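Local coordinates for methionine-binding lipoprotein MetQ (PDB 4GOT) that probably binds methionine and passes it to the membrane permease of the MetNPQ ABC importer, and also takes part in methionine sulfoxide uptake, at residues T15-I20 with Y204-A209; A57-H62 with G82-E87; I177-A182 with D241-P246. One frame throughout, in Å; residues are numbered along the deposited sequence.

Interaction 1 of 3, residues T15-I20 with Y204-A209; sequences TPHAEI and YANIIA. With MSE (selenomethionine), chain B.
Asn206 OD1 is gripped by two donors, NE2 of His17 at 2.7 Å and the amino N of the bound selenomethionine at 2.9 Å. This is the amino-acid pocket of a periplasmic-binding-protein fold, with helix 14-29 facing the start of strand 206-211. The bond from His17 is nearly straight, 166° at the hydrogen, and Asn206 OD1 lies in the imidazole plane. Seen from the carbonyl, the donor is tilted 20° from the amide plane. Ring and amide planes stand 33° apart, and the two side chains cross at about a right angle. In both residues CG is anti to the carbonyl carbon, which turns imidazole and amide toward one another over a CA-CA gap of 9.3 Å.

The imidazole also packs edge-to-face with the rings of Tyr59 and His85, which limits its freedom to turn. The same amide meets both polar groups of the ligand's backbone: while OD1 accepts from the ammonium group, Asn206 ND2 donates to the carboxylate O of selenomethionine at 2.8 Å. A second bond from Asn206 ND2 runs to Tyr204 O at 3.2 Å, in the plane of that carbonyl, and agrees with the amide orientation that the ligand bonds set.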
loop_
_atom_site.group_PDB
_atom_site.type_symbol
_atom_site.label_atom_id
_atom_site.label_comp_id
_atom_site.label_asym_id
_atom_site.label_seq_id
_atom_site.Cartn_x
_atom_site.Cartn_y
_atom_site.Cartn_z
ATOM N N THR A 15 -7.009 6.006 -5.609
ATOM C CA THR A 15 -7.252 4.742 -6.287
ATOM C C THR A 15 -6.260 3.634 -5.814
ATOM O O THR A 15 -5.057 3.852 -5.717
ATOM C CB THR A 15 -7.278 4.927 -7.846
ATOM O OG1 THR A 15 -7.575 3.680 -8.478
ATOM C CG2 THR A 15 -5.951 5.511 -8.389
ATOM N N PRO A 16 -6.778 2.438 -5.531
ATOM C CA PRO A 16 -8.205 2.065 -5.708
ATOM C C PRO A 16 -9.133 2.431 -4.551
ATOM O O PRO A 16 -10.350 2.231 -4.669
ATOM C CB PRO A 16 -8.146 0.536 -5.768
ATOM C CG PRO A 16 -6.966 0.186 -4.937
ATOM C CD PRO A 16 -5.944 1.257 -5.193
ATOM N N HIS A 17 -8.569 2.929 -3.444
ATOM C CA HIS A 17 -9.272 2.932 -2.175
ATOM C C HIS A 17 -10.525 3.859 -2.216
ATOM O O HIS A 17 -11.641 3.420 -1.815
ATOM C CB HIS A 17 -8.343 3.309 -0.999
ATOM C CG HIS A 17 -7.092 2.509 -0.914
ATOM N ND1 HIS A 17 -6.123 2.554 -1.887
ATOM C CD2 HIS A 17 -6.602 1.700 0.064
ATOM C CE1 HIS A 17 -5.149 1.708 -1.575
ATOM N NE2 HIS A 17 -5.389 1.207 -0.373
ATOM N N ALA A 18 -10.394 5.092 -2.703
ATOM C CA ALA A 18 -11.583 5.995 -2.773
ATOM C C ALA A 18 -12.638 5.461 -3.794
ATOM O O ALA A 18 -13.818 5.595 -3.583
ATOM C CB ALA A 18 -11.224 7.450 -3.107
ATOM N N GLU A 19 -12.202 4.831 -4.873
ATOM C CA GLU A 19 -13.125 4.185 -5.832
ATOM C C GLU A 19 -13.907 2.970 -5.231
ATOM O O GLU A 19 -15.108 2.771 -5.516
ATOM C CB GLU A 19 -12.359 3.707 -7.064
ATOM C CG GLU A 19 -11.585 4.796 -7.784
ATOM C CD GLU A 19 -11.038 4.352 -9.149
ATOM O OE1 GLU A 19 -10.888 3.119 -9.389
ATOM O OE2 GLU A 19 -10.736 5.243 -9.978
ATOM N N ILE A 20 -13.231 2.164 -4.421
ATOM C CA ILE A 20 -13.881 1.038 -3.738
ATOM C C ILE A 20 -14.947 1.552 -2.773
ATOM O O ILE A 20 -16.088 1.052 -2.771
ATOM C CB ILE A 20 -12.879 0.158 -2.997
ATOM C CG1 ILE A 20 -12.041 -0.636 -4.012
ATOM C CG2 ILE A 20 -13.588 -0.834 -2.072
ATOM C CD1 ILE A 20 -10.828 -1.248 -3.377
ATOM N N TYR A 204 1.170 -7.687 3.570
ATOM C CA TYR A 204 0.946 -6.281 3.236
ATOM C C TYR A 204 -0.474 -5.943 2.753
ATOM O O TYR A 204 -0.696 -4.907 2.074
ATOM C CB TYR A 204 2.060 -5.743 2.263
ATOM C CG TYR A 204 3.491 -5.869 2.833
ATOM C CD1 TYR A 204 3.976 -4.965 3.779
ATOM C CD2 TYR A 204 4.342 -6.920 2.442
ATOM C CE1 TYR A 204 5.250 -5.087 4.322
ATOM C CE2 TYR A 204 5.617 -7.052 2.976
ATOM C CZ TYR A 204 6.070 -6.142 3.923
ATOM O OH TYR A 204 7.348 -6.255 4.437
ATOM N N ALA A 205 -1.457 -6.726 3.192
ATOM C CA ALA A 205 -2.838 -6.384 2.909
ATOM C C ALA A 205 -3.158 -4.991 3.457
ATOM O O ALA A 205 -2.745 -4.620 4.574
ATOM C CB ALA A 205 -3.784 -7.410 3.510
ATOM N N ASN A 206 -3.920 -4.235 2.692
ATOM C CA ASN A 206 -4.357 -2.913 3.126
ATOM C C ASN A 206 -5.607 -3.046 4.013
ATOM O O ASN A 206 -6.440 -3.921 3.798
ATOM C CB ASN A 206 -4.703 -2.041 1.908
ATOM C CG ASN A 206 -3.468 -1.508 1.179
ATOM O OD1 ASN A 206 -3.502 -0.411 0.694
ATOM N ND2 ASN A 206 -2.357 -2.294 1.125
ATOM N N ILE A 207 -5.746 -2.135 4.962
ATOM C CA ILE A 207 -6.683 -2.264 6.048
ATOM C C ILE A 207 -7.498 -0.978 6.217
ATOM O O ILE A 207 -7.133 0.113 5.700
ATOM C CB ILE A 207 -5.961 -2.581 7.392
ATOM C CG1 ILE A 207 -5.101 -1.402 7.864
ATOM C CG2 ILE A 207 -5.195 -3.917 7.293
ATOM C CD1 ILE A 207 -4.564 -1.396 9.292
ATOM N N ILE A 208 -8.592 -1.147 6.950
ATOM C CA ILE A 208 -9.295 -0.060 7.567
ATOM C C ILE A 208 -8.709 0.150 8.963
ATOM O O ILE A 208 -8.608 -0.783 9.744
ATOM C CB ILE A 208 -10.811 -0.310 7.599
ATOM C CG1 ILE A 208 -11.339 -0.464 6.162
ATOM C CG2 ILE A 208 -11.493 0.814 8.363
ATOM C CD1 ILE A 208 -11.386 0.820 5.319
ATOM N N ALA A 209 -8.261 1.369 9.227
ATOM C CA ALA A 209 -7.798 1.765 10.570
ATOM C C ALA A 209 -8.766 2.783 11.185
ATOM O O ALA A 209 -9.326 3.644 10.459
ATOM C CB ALA A 209 -6.381 2.326 10.518
HETATM N N MSE B 300 -1.568 0.887 -0.998
HETATM C CA MSE B 300 -0.112 0.765 -0.690
HETATM C C MSE B 300 0.442 -0.679 -0.934
HETATM O O MSE B 300 -0.174 -1.589 -0.447
HETATM O OXT MSE B 300 1.495 -0.981 -1.550
HETATM C CB MSE B 300 0.106 1.131 0.787
HETATM C CG MSE B 300 1.527 1.350 1.200
HETATM SE SE MSE B 300 1.733 1.602 3.153
HETATM C CE MSE B 300 1.048 3.581 3.255
#

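Interaction 2 of 3, residues A57-H62 with G82-E87; sequences ANYFQH and GAVHLE. With MSE (selenomethionine), chain B.
Segments 57-62 and 82-87 run 9.0 Å apart at their closest CA atoms, Tyr59 and Val84, as strands of one sheet with strand 206-211 between them, and the first turns a corner at Phe60. Side chains must therefore bridge the gap, and Tyr59 does so: with CG anti to the backbone N (chi1 180°), its phenol reaches over to His85. Tyr59 OH and His85 ND1 are hydrogen-bonded at 2.8 Å, the hydroxyl lying at the imidazole edge, near the ring plane. The two rings meet obliquely, planes at 69°. Val84 fills in beside them, its CG2 4.0 Å from Tyr59 CE1, while its CG1 comes up against the hydroxyl.

On the other edge of the imidazole, His85 NE2 appears to donate to Glu87 OE2 at 2.8 Å, although the position of OE2 is somewhat doubtful. Glu87 OE1 in turn accepts from the amino N of selenomethionine at 2.9 Å, so a chain of hydrogen bonds from Tyr59 through His85 probably steadies Glu87 from the second shell. At the far end of the ligand, His62 lays one ring face against the selenium, with the Phe60 ring near the terminal methyl.

Ile20 and Leu21 of helix 14-29 touch Tyr59, whereas Ile208 reaches it from the intervening strand 206-211, and Val244, in the loop before strand 245-246, packs against His85.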
loop_
_atom_site.group_PDB
_atom_site.type_symbol
_atom_site.label_atom_id
_atom_site.label_comp_id
_atom_site.label_asym_id
_atom_site.label_seq_id
_atom_site.Cartn_x
_atom_site.Cartn_y
_atom_site.Cartn_z
ATOM N N ALA A 57 -12.222 6.921 10.030
ATOM C CA ALA A 57 -11.449 5.786 9.547
ATOM C C ALA A 57 -10.579 6.277 8.405
ATOM O O ALA A 57 -10.824 7.361 7.810
ATOM C CB ALA A 57 -12.382 4.659 9.096
ATOM N N ASN A 58 -9.488 5.560 8.165
ATOM C CA ASN A 58 -8.713 5.737 6.946
ATOM C C ASN A 58 -8.560 4.362 6.257
ATOM O O ASN A 58 -8.712 3.337 6.894
ATOM C CB ASN A 58 -7.366 6.495 7.192
ATOM C CG ASN A 58 -6.399 5.754 8.084
ATOM O OD1 ASN A 58 -6.198 4.542 7.946
ATOM N ND2 ASN A 58 -5.693 6.508 8.927
ATOM N N TYR A 59 -8.302 4.391 4.952
ATOM C CA TYR A 59 -8.204 3.200 4.102
ATOM C C TYR A 59 -7.104 3.533 3.089
ATOM O O TYR A 59 -7.351 4.204 2.054
ATOM C CB TYR A 59 -9.551 3.005 3.403
ATOM C CG TYR A 59 -9.679 1.846 2.470
ATOM C CD1 TYR A 59 -8.937 0.696 2.637
ATOM C CD2 TYR A 59 -10.633 1.874 1.445
ATOM C CE1 TYR A 59 -9.102 -0.361 1.780
ATOM C CE2 TYR A 59 -10.810 0.808 0.590
ATOM C CZ TYR A 59 -10.032 -0.292 0.737
ATOM O OH TYR A 59 -10.206 -1.370 -0.072
ATOM N N PHE A 60 -5.880 3.155 3.450
ATOM C CA PHE A 60 -4.684 3.489 2.651
ATOM C C PHE A 60 -3.429 2.660 2.934
ATOM O O PHE A 60 -2.547 2.666 2.087
ATOM C CB PHE A 60 -4.324 5.003 2.769
ATOM C CG PHE A 60 -3.490 5.317 3.978
ATOM C CD1 PHE A 60 -4.036 5.240 5.251
ATOM C CD2 PHE A 60 -2.113 5.552 3.856
ATOM C CE1 PHE A 60 -3.243 5.458 6.370
ATOM C CE2 PHE A 60 -1.322 5.790 4.973
ATOM C CZ PHE A 60 -1.901 5.752 6.230
ATOM N N GLN A 61 -3.335 1.956 4.082
ATOM C CA GLN A 61 -2.054 1.371 4.557
ATOM C C GLN A 61 -2.153 -0.093 4.859
ATOM O O GLN A 61 -3.243 -0.637 4.898
ATOM C CB GLN A 61 -1.621 2.090 5.854
ATOM C CG GLN A 61 -2.418 1.685 7.101
ATOM C CD GLN A 61 -2.375 2.702 8.212
ATOM O OE1 GLN A 61 -1.303 3.115 8.658
ATOM N NE2 GLN A 61 -3.565 3.122 8.686
ATOM N N HIS A 62 -1.024 -0.707 5.181
ATOM C CA HIS A 62 -1.003 -2.105 5.682
ATOM C C HIS A 62 -0.560 -2.085 7.160
ATOM O O HIS A 62 -0.247 -1.031 7.697
ATOM C CB HIS A 62 -0.081 -3.001 4.837
ATOM C CG HIS A 62 1.203 -2.339 4.399
ATOM N ND1 HIS A 62 2.228 -1.995 5.272
ATOM C CD2 HIS A 62 1.632 -1.984 3.163
ATOM C CE1 HIS A 62 3.211 -1.429 4.591
ATOM N NE2 HIS A 62 2.863 -1.376 3.314
ATOM N N GLY A 82 -9.730 -4.170 10.242
ATOM C CA GLY A 82 -9.813 -5.348 9.352
ATOM C C GLY A 82 -9.204 -5.126 7.957
ATOM O O GLY A 82 -9.301 -4.035 7.369
ATOM N N ALA A 83 -8.597 -6.187 7.428
ATOM C CA ALA A 83 -8.029 -6.200 6.061
ATOM C C ALA A 83 -9.144 -6.260 4.964
ATOM O O ALA A 83 -10.220 -6.813 5.188
ATOM C CB ALA A 83 -7.033 -7.375 5.940
ATOM N N VAL A 84 -8.875 -5.681 3.800
ATOM C CA VAL A 84 -9.822 -5.571 2.670
ATOM C C VAL A 84 -9.265 -6.160 1.353
ATOM O O VAL A 84 -9.975 -6.915 0.664
ATOM C CB VAL A 84 -10.248 -4.115 2.395
ATOM C CG1 VAL A 84 -11.336 -4.057 1.323
ATOM C CG2 VAL A 84 -10.713 -3.442 3.674
ATOM N N HIS A 85 -8.018 -5.781 1.031
ATOM C CA HIS A 85 -7.378 -6.028 -0.259
ATOM C C HIS A 85 -5.834 -5.978 -0.153
ATOM O O HIS A 85 -5.248 -5.308 0.703
ATOM C CB HIS A 85 -7.897 -5.049 -1.348
ATOM C CG HIS A 85 -7.207 -3.719 -1.386
ATOM N ND1 HIS A 85 -7.818 -2.544 -0.982
ATOM C CD2 HIS A 85 -5.986 -3.359 -1.847
ATOM C CE1 HIS A 85 -6.986 -1.538 -1.145
ATOM N NE2 HIS A 85 -5.871 -2.002 -1.675
ATOM N N LEU A 86 -5.213 -6.673 -1.089
ATOM C CA LEU A 86 -3.769 -6.709 -1.301
ATOM C C LEU A 86 -3.391 -6.019 -2.658
ATOM O O LEU A 86 -4.097 -6.153 -3.695
ATOM C CB LEU A 86 -3.312 -8.208 -1.278
ATOM C CG LEU A 86 -1.795 -8.513 -1.407
ATOM C CD1 LEU A 86 -0.981 -7.819 -0.313
ATOM C CD2 LEU A 86 -1.496 -10.025 -1.456
ATOM N N GLU A 87 -2.265 -5.303 -2.652
ATOM C CA GLU A 87 -1.679 -4.722 -3.873
ATOM C C GLU A 87 -0.244 -5.260 -4.059
ATOM O O GLU A 87 0.694 -4.684 -3.547
ATOM C CB GLU A 87 -1.602 -3.191 -3.747
ATOM C CG GLU A 87 -2.927 -2.482 -3.731
ATOM C CD GLU A 87 -2.796 -1.005 -3.353
ATOM O OE1 GLU A 87 -1.746 -0.364 -3.605
ATOM O OE2 GLU A 87 -3.771 -0.493 -2.774
HETATM N N MSE B 300 -1.568 0.887 -0.998
HETATM C CA MSE B 300 -0.112 0.765 -0.690
HETATM C C MSE B 300 0.442 -0.679 -0.934
HETATM O O MSE B 300 -0.174 -1.589 -0.447
HETATM O OXT MSE B 300 1.495 -0.981 -1.550
HETATM C CB MSE B 300 0.106 1.131 0.787
HETATM C CG MSE B 300 1.527 1.350 1.200
HETATM SE SE MSE B 300 1.733 1.602 3.153
HETATM C CE MSE B 300 1.048 3.581 3.255
#

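Interaction 3 of 3, residues I177-A182 with D241-P246; sequences INVNYA and DGAVLP. With MSE (selenomethionine), chain B.
Val179 meets Ala243 and Val244 through one methyl branch, its CG1, which lies 4.1 Å from Ala243 CB and the same distance from Val244 CG2. Both Val179 methyls also rest against the carbonyl oxygen of Ala243, with Val179 CG1 3.8 Å from Ala243 O. A chi1 of 174°, with CG1 anti to the backbone N, carries that methyl to both partners, and the two valine side chains slant across each other. The contact is small and made of van der Waals packing, burying 97 Å² in all, with the backbones nearest at Val179 and Ala243, whose CA atoms are 6.9 Å apart.

What it joins is the first turn of helix 179-184 and the loop that leads into the short strand 245-246. Asn178 stands at the N-cap position of the helix, and its backbone O accepts from Ala182 N at 2.9 Å to close the first turn. This helix start is also a wall of the methionine pocket: Asn180 OD1 receives a weak, 3.4 Å hydrogen bond from the amino N of selenomethionine, and Asn178 lies beside the ligand carboxylate. A second hydrogen bond, from Tyr43, holds Asn180 OD1 in place. Within the helix, Asn180 ND2 sits over the centre of the Tyr181 ring, 3.2 Å above its plane. The hydrophobic patch thus lies immediately behind the residues that face the ligand.

Further out, Pro189 of helix 189-192 touches Val179, Ala182 and Ala243, bracing both sides of the contact. Val244 packs on Pro16 of helix 14-29 and on Ile236 of helix 230-239, and the backbone pairing of Leu245 with Leu86 adds strand 245-246 to the edge of the sheet beside strand 78-86.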
loop_
_atom_site.group_PDB
_atom_site.type_symbol
_atom_site.label_atom_id
_atom_site.label_comp_id
_atom_site.label_asym_id
_atom_site.label_seq_id
_atom_site.Cartn_x
_atom_site.Cartn_y
_atom_site.Cartn_z
ATOM N N ILE A 177 7.199 1.172 -7.418
ATOM C CA ILE A 177 5.957 1.997 -7.389
ATOM C C ILE A 177 4.837 1.142 -6.722
ATOM O O ILE A 177 4.547 -0.008 -7.146
ATOM C CB ILE A 177 5.481 2.491 -8.793
ATOM C CG1 ILE A 177 6.657 2.970 -9.678
ATOM C CG2 ILE A 177 4.457 3.613 -8.633
ATOM C CD1 ILE A 177 6.285 3.341 -11.112
ATOM N N ASN A 178 4.219 1.702 -5.685
ATOM C CA ASN A 178 3.079 1.078 -5.003
ATOM C C ASN A 178 1.921 1.054 -5.999
ATOM O O ASN A 178 1.726 2.041 -6.705
ATOM C CB ASN A 178 2.640 1.917 -3.792
ATOM C CG ASN A 178 3.678 1.957 -2.667
ATOM O OD1 ASN A 178 3.710 1.074 -1.810
ATOM N ND2 ASN A 178 4.524 2.964 -2.675
ATOM N N VAL A 179 1.130 -0.019 -6.018
ATOM C CA VAL A 179 0.011 -0.124 -6.976
ATOM C C VAL A 179 -0.918 1.126 -6.961
ATOM O O VAL A 179 -1.327 1.599 -8.010
ATOM C CB VAL A 179 -0.832 -1.406 -6.763
ATOM C CG1 VAL A 179 -2.063 -1.388 -7.692
ATOM C CG2 VAL A 179 0.005 -2.690 -6.919
ATOM N N ASN A 180 -1.269 1.657 -5.798
ATOM C CA ASN A 180 -2.167 2.843 -5.765
ATOM C C ASN A 180 -1.652 4.062 -6.561
ATOM O O ASN A 180 -2.394 4.698 -7.328
ATOM C CB ASN A 180 -2.530 3.267 -4.333
ATOM C CG ASN A 180 -1.404 3.967 -3.585
ATOM O OD1 ASN A 180 -0.463 3.307 -3.080
ATOM N ND2 ASN A 180 -1.540 5.299 -3.404
ATOM N N TYR A 181 -0.358 4.350 -6.415
ATOM C CA TYR A 181 0.274 5.446 -7.151
ATOM C C TYR A 181 0.596 5.071 -8.570
ATOM O O TYR A 181 0.496 5.930 -9.451
ATOM C CB TYR A 181 1.496 5.929 -6.399
ATOM C CG TYR A 181 1.132 6.692 -5.174
ATOM C CD1 TYR A 181 0.187 7.733 -5.242
ATOM C CD2 TYR A 181 1.754 6.429 -3.936
ATOM C CE1 TYR A 181 -0.156 8.455 -4.110
ATOM C CE2 TYR A 181 1.429 7.168 -2.811
ATOM C CZ TYR A 181 0.482 8.176 -2.900
ATOM O OH TYR A 181 0.132 8.917 -1.784
ATOM N N ALA A 182 0.863 3.769 -8.836
ATOM C CA ALA A 182 0.995 3.317 -10.223
ATOM C C ALA A 182 -0.286 3.534 -10.991
ATOM O O ALA A 182 -0.265 4.075 -12.078
ATOM C CB ALA A 182 1.395 1.837 -10.274
ATOM N N ASP A 241 -7.899 -5.490 -12.910
ATOM C CA ASP A 241 -7.184 -6.457 -13.769
ATOM C C ASP A 241 -6.091 -7.221 -13.030
ATOM O O ASP A 241 -4.981 -7.399 -13.542
ATOM C CB ASP A 241 -6.563 -5.750 -14.999
ATOM C CG ASP A 241 -7.610 -5.178 -15.958
ATOM O OD1 ASP A 241 -8.812 -5.543 -15.884
ATOM O OD2 ASP A 241 -7.212 -4.350 -16.792
ATOM N N GLY A 242 -6.392 -7.656 -11.820
ATOM C CA GLY A 242 -5.444 -8.476 -11.060
ATOM C C GLY A 242 -4.362 -7.683 -10.347
ATOM O O GLY A 242 -3.588 -8.267 -9.597
ATOM N N ALA A 243 -4.307 -6.361 -10.555
ATOM C CA ALA A 243 -3.337 -5.498 -9.821
ATOM C C ALA A 243 -3.723 -5.363 -8.335
ATOM O O ALA A 243 -2.884 -5.058 -7.459
ATOM C CB ALA A 243 -3.239 -4.122 -10.497
ATOM N N VAL A 244 -5.020 -5.527 -8.065
ATOM C CA VAL A 244 -5.585 -5.403 -6.723
ATOM C C VAL A 244 -6.421 -6.644 -6.506
ATOM O O VAL A 244 -7.272 -6.936 -7.327
ATOM C CB VAL A 244 -6.509 -4.157 -6.598
ATOM C CG1 VAL A 244 -7.040 -3.958 -5.178
ATOM C CG2 VAL A 244 -5.778 -2.921 -7.059
ATOM N N LEU A 245 -6.237 -7.285 -5.365
ATOM C CA LEU A 245 -6.859 -8.536 -5.032
ATOM C C LEU A 245 -7.619 -8.413 -3.692
ATOM O O LEU A 245 -7.023 -7.987 -2.690
ATOM C CB LEU A 245 -5.740 -9.584 -4.890
ATOM C CG LEU A 245 -4.770 -9.632 -6.088
ATOM C CD1 LEU A 245 -3.580 -10.523 -5.733
ATOM C CD2 LEU A 245 -5.514 -10.118 -7.358
ATOM N N PRO A 246 -8.917 -8.798 -3.659
ATOM C CA PRO A 246 -9.640 -8.824 -2.359
ATOM C C PRO A 246 -9.021 -9.875 -1.427
ATOM O O PRO A 246 -8.434 -10.801 -1.931
ATOM C CB PRO A 246 -11.080 -9.181 -2.748
ATOM C CG PRO A 246 -11.034 -9.689 -4.159
ATOM C CD PRO A 246 -9.718 -9.342 -4.769
HETATM N N MSE B 300 -1.568 0.887 -0.998
HETATM C CA MSE B 300 -0.112 0.765 -0.690
HETATM C C MSE B 300 0.442 -0.679 -0.934
HETATM O O MSE B 300 -0.174 -1.589 -0.447
HETATM O OXT MSE B 300 1.495 -0.981 -1.550
HETATM C CB MSE B 300 0.106 1.131 0.787
HETATM C CG MSE B 300 1.527 1.350 1.200
HETATM SE SE MSE B 300 1.733 1.602 3.153
HETATM C CE MSE B 300 1.048 3.581 3.255
#

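Interactions 1 and 2 have centres about 4 Å apart and share the six-stranded sheet, where strand 206-211 runs between strands 57-62 and 78-86. Interaction 3 lies about 10 Å from the centre of interaction 1 and 12 Å from that of interaction 2, joined to the same sheet through edge strand 245-246; its helix 179-184 follows strand 174-177 of the five-stranded sheet. Along the chain, interaction 2 is nested within the loop closed by interaction 1, while the segments of interactions 1 and 3 alternate, and interaction 2 closes before interaction 3 opens. All three touch selenomethionine, so sequence-distant segments from both sheets converge on one buried pocket, consistent with the two-lobed binding-protein fold.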